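Local coordinates for BH2092 protein (Bacillus halodurans, PDB 3NHV) that is of unknown function but belongs to the rhodanese-like family, whose active members transfer sulfane sulfur from donor to acceptor molecules, at residues T18-L23 with K102-G107; R40-Y45 with S55-K60; K46-P51 with G116-T121; Y78-A83 with G106-W111. All coordinates share one frame; numbering follows the deposited sequence.

The four contacts lie within one rhodanese-like alpha/beta unit arranged around a parallel sheet. Contacts 1 and 4 lie closest, their centres 8 Å apart: both end on the same piece of chain and share Gly106 and Gly107, where strand 100-105 gives way to helix 107-113. Contacts 2 and 3, whose centres are 13 Å apart, share helix 42-47, and their segments alternate along the chain. Contacts 1 and 2, with centres 18 Å apart, do not touch, and contact 2 is nested inside the loop that contact 1 closes. Arg40 of contact 2 bonds through NH1 to Cys48 O of contact 3 and makes a cation-pi contact with Trp80 of contact 4, tying loops at one end of the sheet.

Contact 1: T18-L23 with K102-G107; sequences TDIADL and KELIGG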
# COMPACT_ATOMS: atom_id res chain seq x y z
N THR B 18 -3.39 10.64 -3.73
CA THR B 18 -4.82 10.84 -3.67
C THR B 18 -5.44 9.46 -3.72
O THR B 18 -4.84 8.53 -4.27
CB THR B 18 -5.32 11.69 -4.85
OG1 THR B 18 -6.75 11.73 -4.83
CG2 THR B 18 -4.86 11.10 -6.17
N ASP B 19 -6.63 9.31 -3.14
CA ASP B 19 -7.27 8.02 -3.13
C ASP B 19 -8.51 7.95 -4.00
O ASP B 19 -8.98 8.97 -4.52
CB ASP B 19 -7.60 7.60 -1.68
CG ASP B 19 -8.69 8.46 -1.03
OD1 ASP B 19 -9.27 9.35 -1.70
OD2 ASP B 19 -8.96 8.22 0.17
N ILE B 20 -9.04 6.74 -4.17
CA ILE B 20 -10.22 6.50 -4.98
C ILE B 20 -11.35 7.47 -4.64
O ILE B 20 -11.93 8.10 -5.53
CB ILE B 20 -10.71 5.06 -4.80
CG1 ILE B 20 -9.57 4.10 -5.14
CG2 ILE B 20 -11.89 4.79 -5.71
CD1 ILE B 20 -9.06 4.24 -6.56
N ALA B 21 -11.65 7.60 -3.36
CA ALA B 21 -12.70 8.48 -2.91
C ALA B 21 -12.51 9.89 -3.43
O ALA B 21 -13.40 10.46 -4.06
CB ALA B 21 -12.75 8.50 -1.38
N ASP B 22 -11.35 10.47 -3.17
CA ASP B 22 -11.09 11.83 -3.62
C ASP B 22 -11.18 12.00 -5.13
O ASP B 22 -11.67 13.03 -5.61
CB ASP B 22 -9.72 12.30 -3.13
CG ASP B 22 -9.64 12.37 -1.61
OD1 ASP B 22 -10.56 12.94 -0.99
OD2 ASP B 22 -8.65 11.85 -1.05
N LEU B 23 -10.70 11.01 -5.88
CA LEU B 23 -10.74 11.08 -7.33
C LEU B 23 -12.18 11.02 -7.82
O LEU B 23 -12.57 11.75 -8.73
CB LEU B 23 -9.95 9.93 -7.95
CG LEU B 23 -9.23 10.14 -9.29
CD1 LEU B 23 -9.10 8.79 -9.99
CD2 LEU B 23 -9.97 11.10 -10.17
N LYS B 102 0.57 13.82 -8.43
CA LYS B 102 0.21 12.97 -7.30
C LYS B 102 -0.11 11.59 -7.88
O LYS B 102 -0.61 11.50 -9.00
CB LYS B 102 -1.05 13.50 -6.58
CG LYS B 102 -0.91 14.89 -5.96
CD LYS B 102 -2.13 15.24 -5.11
CE LYS B 102 -1.85 16.49 -4.26
NZ LYS B 102 -2.73 16.57 -3.05
N GLU B 103 0.17 10.53 -7.12
CA GLU B 103 -0.13 9.17 -7.59
C GLU B 103 -1.39 8.68 -6.90
O GLU B 103 -1.64 9.02 -5.74
CB GLU B 103 1.03 8.21 -7.30
CG GLU B 103 1.30 7.97 -5.83
CD GLU B 103 2.56 7.15 -5.58
OE1 GLU B 103 2.66 6.03 -6.13
OE2 GLU B 103 3.44 7.62 -4.83
N LEU B 104 -2.17 7.88 -7.61
CA LEU B 104 -3.42 7.33 -7.09
C LEU B 104 -3.17 5.97 -6.44
O LEU B 104 -2.78 5.02 -7.12
CB LEU B 104 -4.43 7.15 -8.23
CG LEU B 104 -5.77 6.57 -7.82
CD1 LEU B 104 -6.55 7.60 -7.01
CD2 LEU B 104 -6.57 6.17 -9.05
N ILE B 105 -3.41 5.89 -5.13
CA ILE B 105 -3.23 4.63 -4.41
C ILE B 105 -4.45 3.74 -4.67
O ILE B 105 -5.59 4.20 -4.62
CB ILE B 105 -3.12 4.86 -2.88
CG1 ILE B 105 -4.38 5.55 -2.36
CG2 ILE B 105 -1.91 5.71 -2.57
CD1 ILE B 105 -4.49 5.56 -0.84
N GLY B 106 -4.19 2.47 -4.95
CA GLY B 106 -5.28 1.54 -5.22
C GLY B 106 -5.39 1.25 -6.71
O GLY B 106 -5.88 0.20 -7.12
N GLY B 107 -4.92 2.19 -7.52
CA GLY B 107 -4.97 2.01 -8.96
C GLY B 107 -6.38 1.77 -9.46
O GLY B 107 -7.35 2.14 -8.79
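Thr18 pairs with Leu104 as parallel strand neighbours and gives both of its backbone polar atoms to the residues flanking that leucine. Thr18 N donates to Glu103 O at 3.1 Å. Ile105 N returns a straighter bond to Thr18 O at 3.1 Å, with an N-H...O angle of 157°. Leu104 CA-H also points at that oxygen, its carbon 3.4 Å from Thr18 O.

The apolar contacts centre on the two branches of Leu104. With CG trans to its own N (chi1 179°), the side chain lies under the turn from strand to helix: CD1 rests 3.6 Å from Asp19 C, while CD2 meets Leu23 CD1 at 3.8 Å and Ile20 CD1 at 4.0 Å. The Leu23 and Leu104 chains meet at about a right angle. An alanine in place of Leu104 would remove both methyls and would probably leave a gap beneath Ile20 and Leu23. On the face away from Leu104, Ile105 CD1 packs on Asp19 CB at 3.8 Å.

Among the polar side chains, Asp19 OD1 caps helix 20-28 by accepting from Asp22 N at 2.8 Å, and its OD2 takes a hydrogen bond from Asn85 N of the second subunit. Within this chain, strand 17-19 is an outermost strand of the parallel rhodanese-like sheet, a short one that pairs with strand 100-105 and runs straight into a helix.

Contact 2: R40-Y45 with S55-K60; sequences RDAEAY and SIPGNK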
# COMPACT_ATOMS: atom_id res chain seq x y z
N ARG B 40 -0.38 2.62 -17.52
CA ARG B 40 -0.20 1.23 -17.93
C ARG B 40 0.01 1.11 -19.44
O ARG B 40 0.15 2.10 -20.15
CB ARG B 40 -1.42 0.39 -17.54
CG ARG B 40 -1.87 0.53 -16.10
CD ARG B 40 -3.39 0.66 -16.05
NE ARG B 40 -4.10 -0.61 -16.17
CZ ARG B 40 -5.24 -0.76 -16.84
NH1 ARG B 40 -5.78 0.28 -17.47
NH2 ARG B 40 -5.87 -1.93 -16.84
N ASP B 41 0.04 -0.13 -19.91
CA ASP B 41 0.21 -0.41 -21.33
C ASP B 41 -0.99 0.11 -22.12
O ASP B 41 -2.13 -0.00 -21.67
CB ASP B 41 0.30 -1.91 -21.57
CG ASP B 41 0.32 -2.24 -23.04
OD1 ASP B 41 1.43 -2.29 -23.62
OD2 ASP B 41 -0.78 -2.44 -23.63
N ALA B 42 -0.74 0.65 -23.31
CA ALA B 42 -1.81 1.19 -24.16
C ALA B 42 -3.00 0.24 -24.31
O ALA B 42 -4.15 0.65 -24.16
CB ALA B 42 -1.26 1.53 -25.54
N GLU B 43 -2.72 -1.02 -24.62
CA GLU B 43 -3.77 -2.01 -24.81
C GLU B 43 -4.67 -2.08 -23.58
O GLU B 43 -5.90 -2.10 -23.71
CB GLU B 43 -3.14 -3.38 -25.09
CG GLU B 43 -4.05 -4.37 -25.80
CD GLU B 43 -4.39 -3.95 -27.24
OE1 GLU B 43 -3.46 -3.56 -27.99
OE2 GLU B 43 -5.59 -4.02 -27.62
N ALA B 44 -4.06 -2.11 -22.40
CA ALA B 44 -4.81 -2.18 -21.14
C ALA B 44 -5.79 -1.02 -21.03
O ALA B 44 -6.94 -1.20 -20.65
CB ALA B 44 -3.85 -2.16 -19.96
N TYR B 45 -5.32 0.17 -21.36
CA TYR B 45 -6.15 1.36 -21.30
C TYR B 45 -7.34 1.26 -22.24
O TYR B 45 -8.47 1.49 -21.84
CB TYR B 45 -5.31 2.60 -21.64
CG TYR B 45 -6.11 3.87 -21.87
CD1 TYR B 45 -6.77 4.10 -23.09
CD2 TYR B 45 -6.19 4.85 -20.89
CE1 TYR B 45 -7.48 5.28 -23.31
CE2 TYR B 45 -6.90 6.03 -21.10
CZ TYR B 45 -7.54 6.24 -22.31
OH TYR B 45 -8.23 7.41 -22.50
N SER B 55 -4.38 8.27 -22.09
CA SER B 55 -3.39 7.20 -22.09
C SER B 55 -1.98 7.69 -22.40
O SER B 55 -1.73 8.27 -23.45
CB SER B 55 -3.76 6.13 -23.11
OG SER B 55 -2.68 5.23 -23.30
N ILE B 56 -1.06 7.45 -21.47
CA ILE B 56 0.33 7.85 -21.66
C ILE B 56 1.20 6.82 -20.94
O ILE B 56 1.61 7.05 -19.81
CB ILE B 56 0.62 9.24 -21.04
CG1 ILE B 56 -0.38 10.28 -21.54
CG2 ILE B 56 2.05 9.65 -21.37
CD1 ILE B 56 -0.26 10.65 -23.01
N PRO B 57 1.49 5.68 -21.59
CA PRO B 57 2.32 4.64 -20.97
C PRO B 57 3.57 5.20 -20.30
O PRO B 57 4.23 6.09 -20.83
CB PRO B 57 2.66 3.73 -22.15
CG PRO B 57 1.41 3.80 -22.98
CD PRO B 57 1.08 5.29 -22.95
N GLY B 58 3.89 4.68 -19.11
CA GLY B 58 5.05 5.16 -18.37
C GLY B 58 6.36 5.25 -19.14
O GLY B 58 7.05 6.26 -19.08
N ASN B 59 6.70 4.19 -19.87
CA ASN B 59 7.93 4.18 -20.64
C ASN B 59 7.89 5.18 -21.80
O ASN B 59 8.92 5.48 -22.39
CB ASN B 59 8.20 2.76 -21.17
CG ASN B 59 7.00 2.18 -21.91
OD1 ASN B 59 6.56 2.73 -22.92
ND2 ASN B 59 6.48 1.07 -21.40
N LYS B 60 6.70 5.71 -22.10
CA LYS B 60 6.56 6.68 -23.19
C LYS B 60 6.33 8.11 -22.70
O LYS B 60 5.84 8.95 -23.46
CB LYS B 60 5.41 6.27 -24.13
CG LYS B 60 5.63 4.94 -24.86
CD LYS B 60 6.66 5.10 -25.98
CE LYS B 60 7.22 3.76 -26.44
NZ LYS B 60 8.26 3.19 -25.50
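Ser55 CB sits squarely over one face of the Tyr45 ring, in a beta-alpha-beta crossover of the rhodanese-like sheet: helix 42-47 links strand 34-38 to the neighbouring parallel strand 54-55. The serine carbon is 3.4 Å from the centroid of the Tyr45 ring and only 9° off the ring normal, a CH-pi contact rather than a polar one. Beside it, Pro57 leans on the start of the helix, its CG 3.8 Å from Ala42 N, and Pro57 CA-H faces Arg40 O with a carbon-to-oxygen distance of 3.4 Å. No hydrogen bond crosses between the segments; they meet through packing and this CA-H...O contact.

Further out, the tyrosine is fixed at two more points. Its CG stands opposite the backbone N (chi1 169°), which swings the ring towards Ser55; its OH bonds to Ala53 O, and His49 stacks on the ring face opposite the serine. An alanine replacing Tyr45 would probably leave Ser55 CB without its aromatic cover and Ala53 O without that donor.

At the N-terminus of the helix, Asp41 is the N-cap, with a weak bond from Glu43 N to Asp41 OD2. The chain just before it is secured by Arg40, whose NH1 forms a salt bridge with Asp38 and a hydrogen bond to Cys48 O, while Ala44 CB sits over the centre of the Arg40 guanidinium, 3.6 Å above its plane.

Contact 3: K46-P51 with G116-T121; sequences KECHIP and GEVEGT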
# COMPACT_ATOMS: atom_id res chain seq x y z
N LYS B 46 -7.07 0.91 -23.50
CA LYS B 46 -8.12 0.80 -24.51
C LYS B 46 -9.21 -0.21 -24.11
O LYS B 46 -10.36 -0.07 -24.51
CB LYS B 46 -7.50 0.43 -25.86
CG LYS B 46 -8.37 0.74 -27.10
CD LYS B 46 -9.36 -0.37 -27.44
CE LYS B 46 -8.67 -1.68 -27.87
NZ LYS B 46 -7.82 -1.52 -29.09
N GLU B 47 -8.84 -1.20 -23.30
CA GLU B 47 -9.80 -2.21 -22.84
C GLU B 47 -10.65 -1.71 -21.68
O GLU B 47 -11.88 -1.78 -21.70
CB GLU B 47 -9.08 -3.48 -22.40
CG GLU B 47 -8.30 -4.18 -23.48
CD GLU B 47 -7.70 -5.49 -23.01
OE1 GLU B 47 -8.46 -6.37 -22.56
OE2 GLU B 47 -6.45 -5.64 -23.11
N CYS B 48 -9.97 -1.19 -20.65
CA CYS B 48 -10.64 -0.70 -19.45
C CYS B 48 -9.83 0.40 -18.76
O CYS B 48 -8.68 0.19 -18.38
CB CYS B 48 -10.86 -1.86 -18.48
SG CYS B 48 -11.55 -1.39 -16.89
N HIS B 49 -10.44 1.58 -18.61
CA HIS B 49 -9.76 2.68 -17.96
C HIS B 49 -10.71 3.59 -17.18
O HIS B 49 -11.92 3.43 -17.24
CB HIS B 49 -8.96 3.50 -18.98
CG HIS B 49 -9.81 4.16 -20.03
ND1 HIS B 49 -10.69 5.18 -19.75
CD2 HIS B 49 -9.87 3.97 -21.37
CE1 HIS B 49 -11.26 5.59 -20.87
NE2 HIS B 49 -10.78 4.87 -21.87
N ILE B 50 -10.14 4.53 -16.44
CA ILE B 50 -10.93 5.44 -15.64
C ILE B 50 -11.46 6.62 -16.45
O ILE B 50 -10.72 7.26 -17.19
CB ILE B 50 -10.12 6.00 -14.46
CG1 ILE B 50 -9.68 4.85 -13.56
CG2 ILE B 50 -10.95 7.01 -13.69
CD1 ILE B 50 -8.77 5.29 -12.46
N PRO B 51 -12.74 6.94 -16.29
CA PRO B 51 -13.34 8.06 -17.02
C PRO B 51 -12.53 9.36 -16.92
O PRO B 51 -12.01 9.70 -15.86
CB PRO B 51 -14.72 8.17 -16.39
CG PRO B 51 -15.06 6.74 -16.11
CD PRO B 51 -13.77 6.21 -15.52
N GLY B 116 -16.59 1.56 -9.21
CA GLY B 116 -16.40 2.70 -10.09
C GLY B 116 -16.76 2.35 -11.51
O GLY B 116 -16.66 1.19 -11.91
N GLU B 117 -17.19 3.34 -12.29
CA GLU B 117 -17.56 3.10 -13.68
C GLU B 117 -16.31 2.95 -14.55
O GLU B 117 -15.29 3.59 -14.30
CB GLU B 117 -18.42 4.25 -14.20
CG GLU B 117 -19.73 4.43 -13.46
CD GLU B 117 -20.46 5.73 -13.81
OE1 GLU B 117 -21.58 5.93 -13.29
OE2 GLU B 117 -19.92 6.54 -14.61
N VAL B 118 -16.39 2.10 -15.57
CA VAL B 118 -15.25 1.90 -16.47
C VAL B 118 -15.64 2.09 -17.93
O VAL B 118 -16.74 1.73 -18.34
CB VAL B 118 -14.68 0.48 -16.32
CG1 VAL B 118 -14.03 0.33 -14.96
CG2 VAL B 118 -15.78 -0.54 -16.49
N GLU B 119 -14.72 2.65 -18.71
CA GLU B 119 -14.95 2.88 -20.13
C GLU B 119 -13.91 2.10 -20.92
O GLU B 119 -12.77 1.98 -20.49
CB GLU B 119 -14.84 4.36 -20.47
CG GLU B 119 -15.82 5.24 -19.73
CD GLU B 119 -15.63 6.72 -20.04
OE1 GLU B 119 -14.48 7.20 -19.96
OE2 GLU B 119 -16.63 7.40 -20.34
N GLY B 120 -14.31 1.58 -22.07
CA GLY B 120 -13.39 0.82 -22.90
C GLY B 120 -14.03 -0.33 -23.65
O GLY B 120 -15.25 -0.47 -23.69
N THR B 121 -13.18 -1.18 -24.22
CA THR B 121 -13.62 -2.34 -24.99
C THR B 121 -14.31 -3.39 -24.13
O THR B 121 -15.47 -3.72 -24.37
CB THR B 121 -12.43 -3.01 -25.70
OG1 THR B 121 -11.97 -2.17 -26.76
CG2 THR B 121 -12.83 -4.37 -26.26
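His49 and Glu119 face each other as an antiparallel hydrogen-bonded pair: His49 N donates to Glu119 O at 3.0 Å, and Glu119 N bonds to His49 O at 3.3 Å, longer but nearly straight at 175°. Further along, Lys46 O accepts from Thr121 N at 3.0 Å, in the carbonyl plane and on a lone pair, with a weak bond from Thr121 OG1 as well. Between these bonds Gly120 lies so close to the helix end that a CB on it would run into Glu47 O; its CA-H instead points at that oxygen.

The pairing is a single bridge, without a regular strand in either segment. It fastens the end of helix 42-47, and the chain leading on towards strand 54-55, to the loop that follows helix 107-113 in the rhodanese-like fold.

Glu119 O also lies over the centre of the His49 ring, 3.6 Å above its plane. The Glu119 side chain runs extended past the histidine, carboxylate and ring planes 85° apart, and brings OE1 to within 3.3 Å of Pro51 CA. On the same ring, Pro51 CD rests 3.3 Å from Glu117 O. Cys48 SG, trans to its backbone N (chi1 175°), meets Val118 CG1 at 3.6 Å, and Ile108 and Arg112 of helix 107-113 lie against the same cysteine.

Contact 4: Y78-A83 with G106-W111; sequences YCWGPA and GGIEYW
Trp80 O is held by the start of helix 107-113: Glu109 N donates to it at 2.9 Å, almost in line with the carbonyl bond, and Gly107 CA-H points at it too. One residue earlier, Cys79 O accepts from Ile108 N at 3.2 Å, within the plane of the carbonyl. In active rhodanese relatives the loop after the strand equivalent to 74-78 begins with the catalytic cysteine, and Cys79 probably occupies that position; here two N-H groups at the N-terminal end of the helix bond to carbonyls at the start of the loop. Within that loop Cys79 forms a disulfide with Cys84.

Gly107 is pressed against the loop, and a CB on it would collide with Trp80 O and Cys79 O; Gly81 passes alongside with its CA 4.0 Å from Gly107 CA. On one flank Ile108 CB packs obliquely against Tyr78 CE1 at 3.9 Å, and Tyr78 OH accepts from Ile50 N. Glu109, extended beyond CG, brings OE2 to 3.4 Å from Pro82 CD, while its OE1 pairs with Lys113 and bonds to Tyr110 OH of the third subunit. Pro82 and Tyr110 meet at about a right angle, with Pro82 CG 3.8 Å from Tyr110 CE2.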
# COMPACT_ATOMS: atom_id res chain seq x y z
N TYR B 78 -2.00 6.63 -12.37
CA TYR B 78 -2.52 5.41 -11.78
C TYR B 78 -2.09 4.20 -12.59
O TYR B 78 -2.03 4.26 -13.82
CB TYR B 78 -4.05 5.47 -11.63
CG TYR B 78 -4.84 5.19 -12.89
CD1 TYR B 78 -5.06 3.88 -13.32
CD2 TYR B 78 -5.40 6.22 -13.63
CE1 TYR B 78 -5.81 3.62 -14.45
CE2 TYR B 78 -6.15 5.97 -14.77
CZ TYR B 78 -6.36 4.67 -15.17
OH TYR B 78 -7.13 4.41 -16.28
N CYS B 79 -1.75 3.13 -11.89
CA CYS B 79 -1.33 1.88 -12.51
C CYS B 79 -2.39 0.84 -12.17
O CYS B 79 -3.53 1.20 -11.90
CB CYS B 79 0.04 1.44 -11.97
SG CYS B 79 0.54 -0.24 -12.53
N TRP B 80 -2.03 -0.44 -12.18
CA TRP B 80 -3.00 -1.47 -11.88
C TRP B 80 -3.52 -1.41 -10.46
O TRP B 80 -4.72 -1.32 -10.24
CB TRP B 80 -2.41 -2.85 -12.14
CG TRP B 80 -2.27 -3.15 -13.58
CD1 TRP B 80 -1.18 -2.89 -14.37
CD2 TRP B 80 -3.25 -3.74 -14.44
NE1 TRP B 80 -1.43 -3.27 -15.66
CE2 TRP B 80 -2.70 -3.79 -15.73
CE3 TRP B 80 -4.55 -4.21 -14.23
CZ2 TRP B 80 -3.39 -4.31 -16.82
CZ3 TRP B 80 -5.25 -4.73 -15.32
CH2 TRP B 80 -4.67 -4.78 -16.60
N GLY B 81 -2.60 -1.46 -9.49
CA GLY B 81 -3.01 -1.42 -8.09
C GLY B 81 -1.87 -1.32 -7.09
O GLY B 81 -0.76 -0.90 -7.43
N PRO B 82 -2.12 -1.71 -5.83
CA PRO B 82 -1.17 -1.70 -4.70
C PRO B 82 0.18 -2.34 -4.98
O PRO B 82 1.21 -1.87 -4.50
CB PRO B 82 -1.92 -2.45 -3.61
CG PRO B 82 -3.34 -2.16 -3.91
CD PRO B 82 -3.40 -2.30 -5.41
N ALA B 83 0.17 -3.42 -5.75
CA ALA B 83 1.39 -4.14 -6.05
C ALA B 83 2.13 -3.60 -7.27
O ALA B 83 2.94 -4.31 -7.87
CB ALA B 83 1.07 -5.62 -6.26
N GLY B 106 -4.19 2.47 -4.95
CA GLY B 106 -5.28 1.54 -5.22
C GLY B 106 -5.39 1.25 -6.71
O GLY B 106 -5.88 0.20 -7.12
N GLY B 107 -4.92 2.19 -7.52
CA GLY B 107 -4.97 2.01 -8.96
C GLY B 107 -6.38 1.77 -9.46
O GLY B 107 -7.35 2.14 -8.79
N ILE B 108 -6.50 1.15 -10.62
CA ILE B 108 -7.81 0.89 -11.20
C ILE B 108 -8.43 -0.32 -10.53
O ILE B 108 -9.64 -0.52 -10.56
CB ILE B 108 -7.69 0.64 -12.73
CG1 ILE B 108 -9.09 0.59 -13.36
CG2 ILE B 108 -6.93 -0.65 -13.00
CD1 ILE B 108 -9.07 0.58 -14.88
N GLU B 109 -7.59 -1.14 -9.91
CA GLU B 109 -8.08 -2.31 -9.23
C GLU B 109 -9.09 -1.90 -8.16
O GLU B 109 -10.24 -2.33 -8.18
CB GLU B 109 -6.94 -3.07 -8.58
CG GLU B 109 -7.44 -4.19 -7.71
CD GLU B 109 -6.34 -4.83 -6.90
OE1 GLU B 109 -6.68 -5.60 -5.98
OE2 GLU B 109 -5.15 -4.57 -7.19
N TYR B 110 -8.68 -1.05 -7.22
CA TYR B 110 -9.59 -0.64 -6.18
C TYR B 110 -10.64 0.37 -6.64
O TYR B 110 -11.63 0.60 -5.96
CB TYR B 110 -8.80 -0.12 -4.97
CG TYR B 110 -8.43 -1.23 -4.01
CD1 TYR B 110 -9.30 -1.61 -2.98
CD2 TYR B 110 -7.25 -1.98 -4.18
CE1 TYR B 110 -9.01 -2.70 -2.14
CE2 TYR B 110 -6.96 -3.06 -3.35
CZ TYR B 110 -7.84 -3.42 -2.34
OH TYR B 110 -7.57 -4.49 -1.53
N TRP B 111 -10.43 0.95 -7.82
CA TRP B 111 -11.39 1.90 -8.36
C TRP B 111 -12.63 1.11 -8.75
O TRP B 111 -13.77 1.53 -8.49
CB TRP B 111 -10.83 2.61 -9.58
CG TRP B 111 -11.86 3.35 -10.33
CD1 TRP B 111 -12.65 2.86 -11.33
CD2 TRP B 111 -12.29 4.70 -10.09
NE1 TRP B 111 -13.55 3.82 -11.73
CE2 TRP B 111 -13.35 4.95 -10.99
CE3 TRP B 111 -11.89 5.71 -9.21
CZ2 TRP B 111 -14.02 6.18 -11.03
CZ3 TRP B 111 -12.55 6.93 -9.25
CH2 TRP B 111 -13.60 7.16 -10.15